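Plantazolicin methyltransferase BamL (Bacillus amyloliquefaciens subsp. plantarum, PDB 5DLY) probably methylates, at nitrogen, the desmethyl precursor of the antibiotic plantazolicin, with S-adenosylmethionine as the likely methyl donor. Local coordinates at residues G67-G71 with A95-A99; Q70-Q75 with L102-F108; I127-F133 with C155-D160. One frame throughout, in Å; residues are numbered along the deposited sequence.

Interaction 1 of 3, residues G67-G71 with A95-A99. With SAH (S-adenosyl-L-homocysteine), chain C.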
loop_
_atom_site.group_PDB
_atom_site.type_symbol
_atom_site.label_atom_id
_atom_site.label_comp_id
_atom_site.label_asym_id
_atom_site.label_seq_id
_atom_site.Cartn_x
_atom_site.Cartn_y
_atom_site.Cartn_z
ATOM N N GLY A 67 2.585 1.479 7.457
ATOM C CA GLY A 67 3.586 2.396 6.895
ATOM C C GLY A 67 2.925 3.707 6.526
ATOM O O GLY A 67 3.056 4.178 5.391
ATOM N N CYS A 68 2.234 4.300 7.497
ATOM C CA CYS A 68 1.314 5.412 7.253
ATOM C C CYS A 68 1.988 6.753 6.977
ATOM O O CYS A 68 1.305 7.718 6.684
ATOM C CB CYS A 68 0.346 5.557 8.430
ATOM S SG CYS A 68 1.164 5.935 9.990
ATOM N N GLY A 69 3.318 6.818 7.102
ATOM C CA GLY A 69 4.036 8.068 6.868
ATOM C C GLY A 69 3.508 9.173 7.758
ATOM O O GLY A 69 3.202 8.938 8.925
ATOM N N GLN A 70 3.357 10.358 7.175
ATOM C CA GLN A 70 2.943 11.569 7.891
ATOM C C GLN A 70 1.415 11.670 8.017
ATOM O O GLN A 70 0.878 12.725 8.365
ATOM C CB GLN A 70 3.522 12.810 7.193
ATOM C CG GLN A 70 5.046 12.805 7.047
ATOM C CD GLN A 70 5.548 11.852 5.960
ATOM O OE1 GLN A 70 4.837 11.556 4.997
ATOM N NE2 GLN A 70 6.787 11.376 6.104
ATOM N N GLY A 71 0.723 10.566 7.745
ATOM C CA GLY A 71 -0.730 10.473 7.921
ATOM C C GLY A 71 -1.631 10.946 6.792
ATOM O O GLY A 71 -2.836 11.075 6.995
ATOM N N ALA A 95 7.833 10.726 11.252
ATOM C CA ALA A 95 6.593 10.584 10.498
ATOM C C ALA A 95 5.391 10.586 11.438
ATOM O O ALA A 95 4.392 11.266 11.184
ATOM C CB ALA A 95 6.628 9.318 9.663
ATOM N N ILE A 96 5.495 9.828 12.531
ATOM C CA ILE A 96 4.387 9.683 13.473
ATOM C C ILE A 96 4.113 10.976 14.254
ATOM O O ILE A 96 2.950 11.315 14.492
ATOM C CB ILE A 96 4.591 8.479 14.424
ATOM C CG1 ILE A 96 4.495 7.150 13.643
ATOM C CG2 ILE A 96 3.603 8.507 15.590
ATOM C CD1 ILE A 96 3.151 6.917 12.968
ATOM N N SER A 97 5.173 11.693 14.632
ATOM C CA SER A 97 4.994 13.000 15.271
ATOM C C SER A 97 4.254 13.978 14.342
ATOM O O SER A 97 3.370 14.711 14.796
ATOM C CB SER A 97 6.329 13.576 15.745
ATOM O OG SER A 97 6.107 14.760 16.498
ATOM N N SER A 98 4.603 13.970 13.053
ATOM C CA SER A 98 3.894 14.772 12.039
ATOM C C SER A 98 2.419 14.389 11.899
ATOM O O SER A 98 1.546 15.257 11.865
ATOM C CB SER A 98 4.575 14.671 10.675
ATOM O OG SER A 98 5.866 15.249 10.695
ATOM N N ALA A 99 2.147 13.087 11.816
ATOM C CA ALA A 99 0.779 12.579 11.745
ATOM C C ALA A 99 -0.062 12.977 12.959
ATOM O O ALA A 99 -1.228 13.360 12.816
ATOM C CB ALA A 99 0.795 11.063 11.574
HETATM N N SAH C . 2.027 4.346 2.849
HETATM C CA SAH C . 2.845 5.546 2.480
HETATM C CB SAH C . 4.299 5.135 2.272
HETATM C CG SAH C . 5.245 6.177 2.876
HETATM S SD SAH C . 6.939 5.877 2.442
HETATM C C SAH C . 2.314 6.159 1.214
HETATM O O SAH C . 1.247 5.797 0.732
HETATM O OXT SAH C . 2.937 7.035 0.615
HETATM C "C5'" SAH C . 7.288 4.347 3.259
HETATM C "C4'" SAH C . 6.964 4.370 4.748
HETATM O "O4'" SAH C . 7.069 3.040 5.275
HETATM C "C3'" SAH C . 7.949 5.217 5.553
HETATM O "O3'" SAH C . 7.241 6.235 6.287
HETATM C "C2'" SAH C . 8.659 4.221 6.461
HETATM O "O2'" SAH C . 9.038 4.730 7.744
HETATM C "C1'" SAH C . 7.604 3.135 6.588
HETATM N N9 SAH C . 8.107 1.812 7.022
HETATM C C8 SAH C . 9.171 1.144 6.525
HETATM N N7 SAH C . 9.335 -0.036 7.161
HETATM C C5 SAH C . 8.354 -0.137 8.073
HETATM C C6 SAH C . 7.963 -1.137 9.075
HETATM N N6 SAH C . 8.677 -2.273 9.183
HETATM N N1 SAH C . 6.873 -0.873 9.842
HETATM C C2 SAH C . 6.179 0.276 9.708
HETATM N N3 SAH C . 6.478 1.245 8.803
HETATM C C4 SAH C . 7.552 1.086 7.985
#
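A95 lays its methyl group against the peptide that leaves G69, with A95 CB 3.5 Å from G69 O. One helical turn further on, A99 meets the next peptide in a similar manner: A99 CB lies 3.6 Å from Q70 O. The same carbonyl also receives a CA-H...O contact, A99 CA being 3.4 Å from Q70 O with an angle of 130° at the hydrogen. The two methyls thus seat the helix directly on loop backbone, and the CA atoms of Q70 and A99 come within 4.5 Å.

Side chains meet at the flanks of this backbone contact. I96 sets off from the helix away from the loop, but the bend at its second torsion (chi2 -61°) carries the end back, bringing I96 CD1 to 3.7 Å from C68 SG. On another flank, the aliphatic part of Q70 lies alongside S98, with Q70 CB 4.1 Å from S98 CB. Their polar ends turn to other partners, Q70 OE1 to Q72 and S98 OG to the Q94 carbonyl.

The loop, of sequence GCGQG, is the glycine-rich motif of Rossmann-like methyltransferases. C68 to G71 form a type II' turn closed by G71 N to C68 O (3.1 Å), with G69 at positive phi (57°). Just before the turn, G67 O takes a hydrogen bond from the amino N of S-adenosylhomocysteine (2.7 Å), while D90 holds the amide of G69. No hydrogen bond joins loop and helix; even G69 O and A95 O, which come close, are both acceptors. The chemistry implies that the fit of two alanine methyls against the G69 and Q70 peptides brings these segments together, while polar bonds of the loop, such as those within its turn, to D90 and to the cofactor product, are made elsewhere.

Interaction 2 of 3, residues Q70-Q75 with L102-F108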
loop_
_atom_site.group_PDB
_atom_site.type_symbol
_atom_site.label_atom_id
_atom_site.label_comp_id
_atom_site.label_asym_id
_atom_site.label_seq_id
_atom_site.Cartn_x
_atom_site.Cartn_y
_atom_site.Cartn_z
ATOM N N GLN A 70 3.357 10.358 7.175
ATOM C CA GLN A 70 2.943 11.569 7.891
ATOM C C GLN A 70 1.415 11.670 8.017
ATOM O O GLN A 70 0.878 12.725 8.365
ATOM C CB GLN A 70 3.522 12.810 7.193
ATOM C CG GLN A 70 5.046 12.805 7.047
ATOM C CD GLN A 70 5.548 11.852 5.960
ATOM O OE1 GLN A 70 4.837 11.556 4.997
ATOM N NE2 GLN A 70 6.787 11.376 6.104
ATOM N N GLY A 71 0.723 10.566 7.745
ATOM C CA GLY A 71 -0.730 10.473 7.921
ATOM C C GLY A 71 -1.631 10.946 6.792
ATOM O O GLY A 71 -2.836 11.075 6.995
ATOM N N GLN A 72 -1.067 11.165 5.600
ATOM C CA GLN A 72 -1.817 11.692 4.456
ATOM C C GLN A 72 -3.011 10.812 4.075
ATOM O O GLN A 72 -4.098 11.314 3.790
ATOM C CB GLN A 72 -0.899 11.862 3.237
ATOM C CG GLN A 72 0.226 12.880 3.416
ATOM C CD GLN A 72 1.542 12.273 3.884
ATOM O OE1 GLN A 72 1.575 11.328 4.674
ATOM N NE2 GLN A 72 2.648 12.833 3.395
ATOM N N VAL A 73 -2.817 9.494 4.069
ATOM C CA VAL A 73 -3.907 8.580 3.730
ATOM C C VAL A 73 -5.020 8.656 4.768
ATOM O O VAL A 73 -6.202 8.682 4.431
ATOM C CB VAL A 73 -3.397 7.126 3.545
ATOM C CG1 VAL A 73 -4.547 6.121 3.578
ATOM C CG2 VAL A 73 -2.638 7.010 2.236
ATOM N N ILE A 74 -4.640 8.702 6.038
ATOM C CA ILE A 74 -5.617 8.818 7.105
ATOM C C ILE A 74 -6.331 10.171 7.048
ATOM O O ILE A 74 -7.543 10.245 7.264
ATOM C CB ILE A 74 -4.963 8.495 8.464
ATOM C CG1 ILE A 74 -4.808 6.968 8.576
ATOM C CG2 ILE A 74 -5.766 9.073 9.626
ATOM C CD1 ILE A 74 -3.899 6.495 9.682
ATOM N N GLN A 75 -5.603 11.226 6.700
ATOM C CA GLN A 75 -6.245 12.523 6.487
ATOM C C GLN A 75 -7.325 12.460 5.396
ATOM O O GLN A 75 -8.436 12.978 5.581
ATOM C CB GLN A 75 -5.211 13.604 6.176
ATOM C CG GLN A 75 -5.839 14.971 5.957
ATOM C CD GLN A 75 -5.132 16.062 6.715
ATOM O OE1 GLN A 75 -4.012 16.438 6.384
ATOM N NE2 GLN A 75 -5.787 16.581 7.747
ATOM N N LEU A 102 -1.495 16.550 13.100
ATOM C CA LEU A 102 -2.692 16.824 12.296
ATOM C C LEU A 102 -3.950 17.025 13.141
ATOM O O LEU A 102 -4.892 17.685 12.700
ATOM C CB LEU A 102 -2.932 15.723 11.255
ATOM C CG LEU A 102 -1.834 15.544 10.199
ATOM C CD1 LEU A 102 -2.121 14.321 9.338
ATOM C CD2 LEU A 102 -1.667 16.795 9.343
ATOM N N GLY A 103 -3.963 16.441 14.339
ATOM C CA GLY A 103 -5.095 16.550 15.256
ATOM C C GLY A 103 -6.357 15.895 14.728
ATOM O O GLY A 103 -7.452 16.418 14.914
ATOM N N ILE A 104 -6.190 14.754 14.058
ATOM C CA ILE A 104 -7.290 13.964 13.512
ATOM C C ILE A 104 -7.729 12.909 14.520
ATOM O O ILE A 104 -6.920 12.413 15.300
ATOM C CB ILE A 104 -6.849 13.228 12.218
ATOM C CG1 ILE A 104 -6.568 14.228 11.098
ATOM C CG2 ILE A 104 -7.883 12.204 11.764
ATOM C CD1 ILE A 104 -5.806 13.625 9.941
ATOM N N ASN A 105 -9.012 12.564 14.488
ATOM C CA ASN A 105 -9.518 11.460 15.273
ATOM C C ASN A 105 -9.033 10.132 14.673
ATOM O O ASN A 105 -9.724 9.504 13.869
ATOM C CB ASN A 105 -11.046 11.523 15.359
ATOM C CG ASN A 105 -11.631 10.451 16.258
ATOM O OD1 ASN A 105 -10.969 9.954 17.176
ATOM N ND2 ASN A 105 -12.884 10.093 16.003
ATOM N N ALA A 106 -7.820 9.745 15.071
ATOM C CA ALA A 106 -7.147 8.529 14.598
ATOM C C ALA A 106 -6.056 8.156 15.591
ATOM O O ALA A 106 -5.572 9.017 16.325
ATOM C CB ALA A 106 -6.535 8.762 13.227
ATOM N N SER A 107 -5.685 6.876 15.613
ATOM C CA SER A 107 -4.596 6.375 16.454
ATOM C C SER A 107 -3.336 6.166 15.622
ATOM O O SER A 107 -3.365 5.482 14.594
ATOM C CB SER A 107 -4.987 5.053 17.118
ATOM O OG SER A 107 -6.068 5.222 18.016
ATOM N N PHE A 108 -2.232 6.753 16.068
ATOM C CA PHE A 108 -0.949 6.611 15.387
ATOM C C PHE A 108 0.065 5.934 16.289
ATOM O O PHE A 108 0.236 6.317 17.449
ATOM C CB PHE A 108 -0.437 7.976 14.930
ATOM C CG PHE A 108 -1.182 8.522 13.751
ATOM C CD1 PHE A 108 -1.004 7.960 12.491
ATOM C CD2 PHE A 108 -2.069 9.592 13.900
ATOM C CE1 PHE A 108 -1.698 8.445 11.398
ATOM C CE2 PHE A 108 -2.766 10.082 12.803
ATOM C CZ PHE A 108 -2.566 9.514 11.549
#
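The F108 ring reaches the helix start with its CE1 and CZ end, meeting I74 and G71 obliquely. I74 CD1 comes to 3.4 Å from F108 CE1, and the other branch of the same isoleucine sets I74 CG2 3.8 Å from F108 CZ. Beside them, G71 CA lies 4.1 Å from F108 CE1, a contact made by backbone alone. I74 and F108 approach from opposite directions, and the ring also packs on A99 of helix 93-101. With CG1 beside its backbone N (chi1 -77°), I74 has CG2 anti to that N, where it meets A106 at 3.7 Å between I74 CG2 and A106 CB.

The segments belong to the Rossmann-like core: helix 72-80 follows the glycine-rich loop after strand 62-66, and here its first turn packs against the entry to strand 107-110, an outermost strand of the sheet. L86 of the intervening strand 85-90 touches both I74 and A106.

The flat amide of Q75 divides its two ends between separate partners. CG stands anti to the backbone N (chi1 -180°), and the chain then bends, placing Q75 NE2 3.7 Å from I104 CD1 and Q75 OE1 3.8 Å from L102 CD2. The Q75 and I104 side chains cross at about a right angle. The other branch of L102 faces the loop, with CD1 3.5 Å from Q70 O. Within the loop and helix start, Q72 NE2 donates to Q70 OE1 at 3.0 Å, with an N-H...O angle of 153° and the acceptor close to the amide plane of Q72; the same nitrogen has a weak bond to E34.

Interaction 3 of 3, residues I127-F133 with C155-D160. With 5D7 (prop-2-en-1-yl 2-[(1S)-1-amino-4-carbamimidamidobutyl]-1,3-thiazole-4-carboxylate), chain B; SAH (S-adenosyl-L-homocysteine), chain C.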
loop_
_atom_site.group_PDB
_atom_site.type_symbol
_atom_site.label_atom_id
_atom_site.label_comp_id
_atom_site.label_asym_id
_atom_site.label_seq_id
_atom_site.Cartn_x
_atom_site.Cartn_y
_atom_site.Cartn_z
ATOM N N ILE A 127 -7.109 -3.388 5.613
ATOM C CA ILE A 127 -5.715 -3.162 5.949
ATOM C C ILE A 127 -5.026 -2.719 4.658
ATOM O O ILE A 127 -5.114 -3.396 3.640
ATOM C CB ILE A 127 -5.066 -4.427 6.563
ATOM C CG1 ILE A 127 -5.847 -4.874 7.809
ATOM C CG2 ILE A 127 -3.596 -4.169 6.876
ATOM C CD1 ILE A 127 -5.389 -6.190 8.413
ATOM N N PHE A 128 -4.377 -1.558 4.699
ATOM C CA PHE A 128 -3.810 -0.930 3.504
ATOM C C PHE A 128 -2.293 -0.902 3.620
ATOM O O PHE A 128 -1.744 -0.481 4.643
ATOM C CB PHE A 128 -4.349 0.503 3.444
ATOM C CG PHE A 128 -4.122 1.240 2.138
ATOM C CD1 PHE A 128 -4.150 0.605 0.898
ATOM C CD2 PHE A 128 -3.946 2.629 2.168
ATOM C CE1 PHE A 128 -4.001 1.333 -0.278
ATOM C CE2 PHE A 128 -3.794 3.352 1.005
ATOM C CZ PHE A 128 -3.821 2.705 -0.222
ATOM N N ILE A 129 -1.607 -1.384 2.587
ATOM C CA ILE A 129 -0.143 -1.346 2.562
ATOM C C ILE A 129 0.261 -0.677 1.255
ATOM O O ILE A 129 0.435 -1.337 0.219
ATOM C CB ILE A 129 0.494 -2.754 2.649
ATOM C CG1 ILE A 129 -0.147 -3.605 3.766
ATOM C CG2 ILE A 129 1.989 -2.621 2.862
ATOM C CD1 ILE A 129 0.439 -5.007 3.872
ATOM N N HIS A 130 0.405 0.645 1.295
ATOM C CA HIS A 130 0.571 1.424 0.079
ATOM C C HIS A 130 2.011 1.881 -0.094
ATOM O O HIS A 130 2.553 2.626 0.727
ATOM C CB HIS A 130 -0.381 2.636 0.126
ATOM C CG HIS A 130 -0.476 3.398 -1.160
ATOM N ND1 HIS A 130 -1.156 2.935 -2.265
ATOM C CD2 HIS A 130 -0.022 4.632 -1.487
ATOM C CE1 HIS A 130 -1.079 3.834 -3.233
ATOM N NE2 HIS A 130 -0.404 4.879 -2.781
ATOM N N LEU A 131 2.613 1.439 -1.198
ATOM C CA LEU A 131 3.953 1.860 -1.611
ATOM C C LEU A 131 5.031 1.688 -0.523
ATOM O O LEU A 131 5.909 2.552 -0.343
ATOM C CB LEU A 131 3.911 3.287 -2.218
ATOM C CG LEU A 131 2.895 3.529 -3.346
ATOM C CD1 LEU A 131 2.928 4.980 -3.822
ATOM C CD2 LEU A 131 3.134 2.575 -4.515
ATOM N N CYS A 132 4.977 0.571 0.200
ATOM C CA CYS A 132 5.989 0.325 1.243
ATOM C C CYS A 132 6.369 -1.132 1.506
ATOM O O CYS A 132 7.268 -1.382 2.301
ATOM C CB CYS A 132 5.588 0.985 2.567
ATOM S SG CYS A 132 4.067 0.367 3.317
ATOM N N PHE A 133 5.684 -2.074 0.861
ATOM C CA PHE A 133 5.895 -3.512 1.123
ATOM C C PHE A 133 7.366 -3.932 1.012
ATOM O O PHE A 133 7.888 -4.626 1.887
ATOM C CB PHE A 133 5.026 -4.333 0.172
ATOM C CG PHE A 133 4.850 -5.774 0.566
ATOM C CD1 PHE A 133 4.351 -6.124 1.810
ATOM C CD2 PHE A 133 5.160 -6.782 -0.336
ATOM C CE1 PHE A 133 4.175 -7.458 2.158
ATOM C CE2 PHE A 133 4.973 -8.116 -0.002
ATOM C CZ PHE A 133 4.478 -8.453 1.246
ATOM N N CYS A 155 -10.428 -7.007 3.564
ATOM C CA CYS A 155 -9.330 -7.210 2.634
ATOM C C CYS A 155 -8.076 -6.476 3.072
ATOM O O CYS A 155 -8.153 -5.429 3.720
ATOM C CB CYS A 155 -9.712 -6.783 1.209
ATOM S SG CYS A 155 -10.161 -5.045 1.088
ATOM N N ILE A 156 -6.932 -7.062 2.726
ATOM C CA ILE A 156 -5.652 -6.345 2.680
ATOM C C ILE A 156 -5.462 -5.923 1.232
ATOM O O ILE A 156 -5.562 -6.766 0.338
ATOM C CB ILE A 156 -4.453 -7.230 3.093
ATOM C CG1 ILE A 156 -4.713 -7.903 4.443
ATOM C CG2 ILE A 156 -3.171 -6.391 3.161
ATOM C CD1 ILE A 156 -3.620 -8.838 4.917
ATOM N N TYR A 157 -5.176 -4.645 0.997
ATOM C CA TYR A 157 -4.840 -4.157 -0.342
ATOM C C TYR A 157 -3.410 -3.629 -0.336
ATOM O O TYR A 157 -3.074 -2.744 0.449
ATOM C CB TYR A 157 -5.839 -3.087 -0.810
ATOM C CG TYR A 157 -5.609 -2.557 -2.216
ATOM C CD1 TYR A 157 -5.263 -3.417 -3.259
ATOM C CD2 TYR A 157 -5.760 -1.192 -2.509
ATOM C CE1 TYR A 157 -5.062 -2.936 -4.554
ATOM C CE2 TYR A 157 -5.570 -0.704 -3.798
ATOM C CZ TYR A 157 -5.207 -1.584 -4.814
ATOM O OH TYR A 157 -5.003 -1.119 -6.098
ATOM N N ILE A 158 -2.579 -4.182 -1.216
ATOM C CA ILE A 158 -1.146 -3.896 -1.275
ATOM C C ILE A 158 -0.834 -3.332 -2.650
ATOM O O ILE A 158 -1.206 -3.934 -3.661
ATOM C CB ILE A 158 -0.309 -5.194 -1.087
ATOM C CG1 ILE A 158 -0.656 -5.897 0.234
ATOM C CG2 ILE A 158 1.189 -4.891 -1.148
ATOM C CD1 ILE A 158 -0.078 -7.296 0.376
ATOM N N VAL A 159 -0.183 -2.170 -2.696
ATOM C CA VAL A 159 0.252 -1.571 -3.955
ATOM C C VAL A 159 1.736 -1.302 -3.793
ATOM O O VAL A 159 2.138 -0.684 -2.835
ATOM C CB VAL A 159 -0.498 -0.248 -4.260
ATOM C CG1 VAL A 159 -0.084 0.317 -5.616
ATOM C CG2 VAL A 159 -1.999 -0.481 -4.232
ATOM N N ASP A 160 2.556 -1.784 -4.719
ATOM C CA ASP A 160 3.988 -1.550 -4.623
ATOM C C ASP A 160 4.685 -1.552 -5.971
ATOM O O ASP A 160 4.097 -1.922 -6.993
ATOM C CB ASP A 160 4.643 -2.586 -3.697
ATOM C CG ASP A 160 5.918 -2.061 -3.015
ATOM O OD1 ASP A 160 6.140 -0.821 -2.977
ATOM O OD2 ASP A 160 6.682 -2.903 -2.488
HETATM O O9 5D7 B . 5.268 4.699 -6.344
HETATM C C6 5D7 B . 6.414 5.026 -6.614
HETATM O O7 5D7 B . 6.792 5.365 -7.964
HETATM C C8 5D7 B . 5.888 5.210 -9.061
HETATM C C2 5D7 B . 7.459 5.120 -5.567
HETATM N N3 5D7 B . 7.165 5.033 -4.241
HETATM C C4 5D7 B . 8.216 5.146 -3.415
HETATM S S5 5D7 B . 9.647 5.399 -4.362
HETATM C C1 5D7 B . 8.811 5.337 -5.870
HETATM C CA 5D7 B . 8.287 5.111 -1.940
HETATM N N 5D7 B . 6.921 5.143 -1.432
HETATM C CB 5D7 B . 9.030 3.869 -1.428
HETATM C CG 5D7 B . 8.694 2.549 -2.131
HETATM C CD 5D7 B . 8.868 1.402 -1.147
HETATM N NE 5D7 B . 8.685 0.138 -1.849
HETATM C CZ 5D7 B . 9.592 -0.587 -2.505
HETATM N NH2 5D7 B . 9.250 -1.665 -3.064
HETATM N NH1 5D7 B . 10.808 -0.215 -2.552
HETATM C C3 5D7 B . 6.614 5.581 -10.328
HETATM C C5 5D7 B . 5.983 6.166 -11.327
HETATM N N SAH C . 2.027 4.346 2.849
HETATM C CA SAH C . 2.845 5.546 2.480
HETATM C CB SAH C . 4.299 5.135 2.272
HETATM C CG SAH C . 5.245 6.177 2.876
HETATM S SD SAH C . 6.939 5.877 2.442
HETATM C C SAH C . 2.314 6.159 1.214
HETATM O O SAH C . 1.247 5.797 0.732
HETATM O OXT SAH C . 2.937 7.035 0.615
HETATM C "C5'" SAH C . 7.288 4.347 3.259
HETATM C "C4'" SAH C . 6.964 4.370 4.748
HETATM O "O4'" SAH C . 7.069 3.040 5.275
HETATM C "C3'" SAH C . 7.949 5.217 5.553
HETATM O "O3'" SAH C . 7.241 6.235 6.287
HETATM C "C2'" SAH C . 8.659 4.221 6.461
HETATM O "O2'" SAH C . 9.038 4.730 7.744
HETATM C "C1'" SAH C . 7.604 3.135 6.588
HETATM N N9 SAH C . 8.107 1.812 7.022
HETATM C C8 SAH C . 9.171 1.144 6.525
HETATM N N7 SAH C . 9.335 -0.036 7.161
HETATM C C5 SAH C . 8.354 -0.137 8.073
HETATM C C6 SAH C . 7.963 -1.137 9.075
HETATM N N6 SAH C . 8.677 -2.273 9.183
HETATM N N1 SAH C . 6.873 -0.873 9.842
HETATM C C2 SAH C . 6.179 0.276 9.708
HETATM N N3 SAH C . 6.478 1.245 8.803
HETATM C C4 SAH C . 7.552 1.086 7.985
HETATM O O HOH W 1 3.123 -1.710 -0.519
#
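I127 and C155 open a ladder of five backbone hydrogen bonds between two parallel strands, beginning with I127 N to C155 O (3.0 Å, 168°) and ending where L131 N donates to V159 O at 2.7 Å. The strand axes differ by only 6°.

Apolar packing follows on both faces. I129 CD1 sits 3.9 Å from both I156 CG2 and I158 CG1, on the face covered by L146 of helix 139-148. On the other, F128 and Y157 lie side by side with F128 CE1 3.8 Å from Y157 CD2, and H130 CB lies above one face of the F128 ring, toward its rim.

These are neighbouring central strands of the Rossmann-like sheet, and the ligands gather at their C-terminal ends. There a water donates to I129 O and V159 O and accepts from F133 N, pinning the chain as it leaves the strand.

Polar contacts to ligands complete the set. S-adenosylhomocysteine N donates to H130 O (2.8 Å), and the substrate analogue's amino N to L131 O (3.0 Å). D160, with CG anti to its backbone N (chi1 -152°), grips the analogue's guanidinium group with both oxygens: NE donates to D160 OD1 and NH2 to D160 OD2, each at 2.9 Å. G134 N also bonds to OD2.

Overall arrangement
All three interactions lie in the Rossmann-like methyltransferase core; interactions 1 and 2 interleave along the chain, and interaction 3 opens after both have closed. Interactions 1 and 2 start from the same glycine-rich loop, share Q70 and G71, and have centres about 7 Å apart; F108 joins them by packing on A99, C68 and I96. Interaction 3 lies nearer the middle of the chain, its centre about 16 Å from that of interaction 1 and 17 Å from that of interaction 2. Single packing contacts bridge to it: G67 to C132 and V73 to F128. Interactions 2 and 3 reach the same sheet, one at its outermost strand 107-110. Interactions 1 and 3 both hold S-adenosylhomocysteine, and interaction 3 adds the substrate analogue, so that both ligands meet at one site.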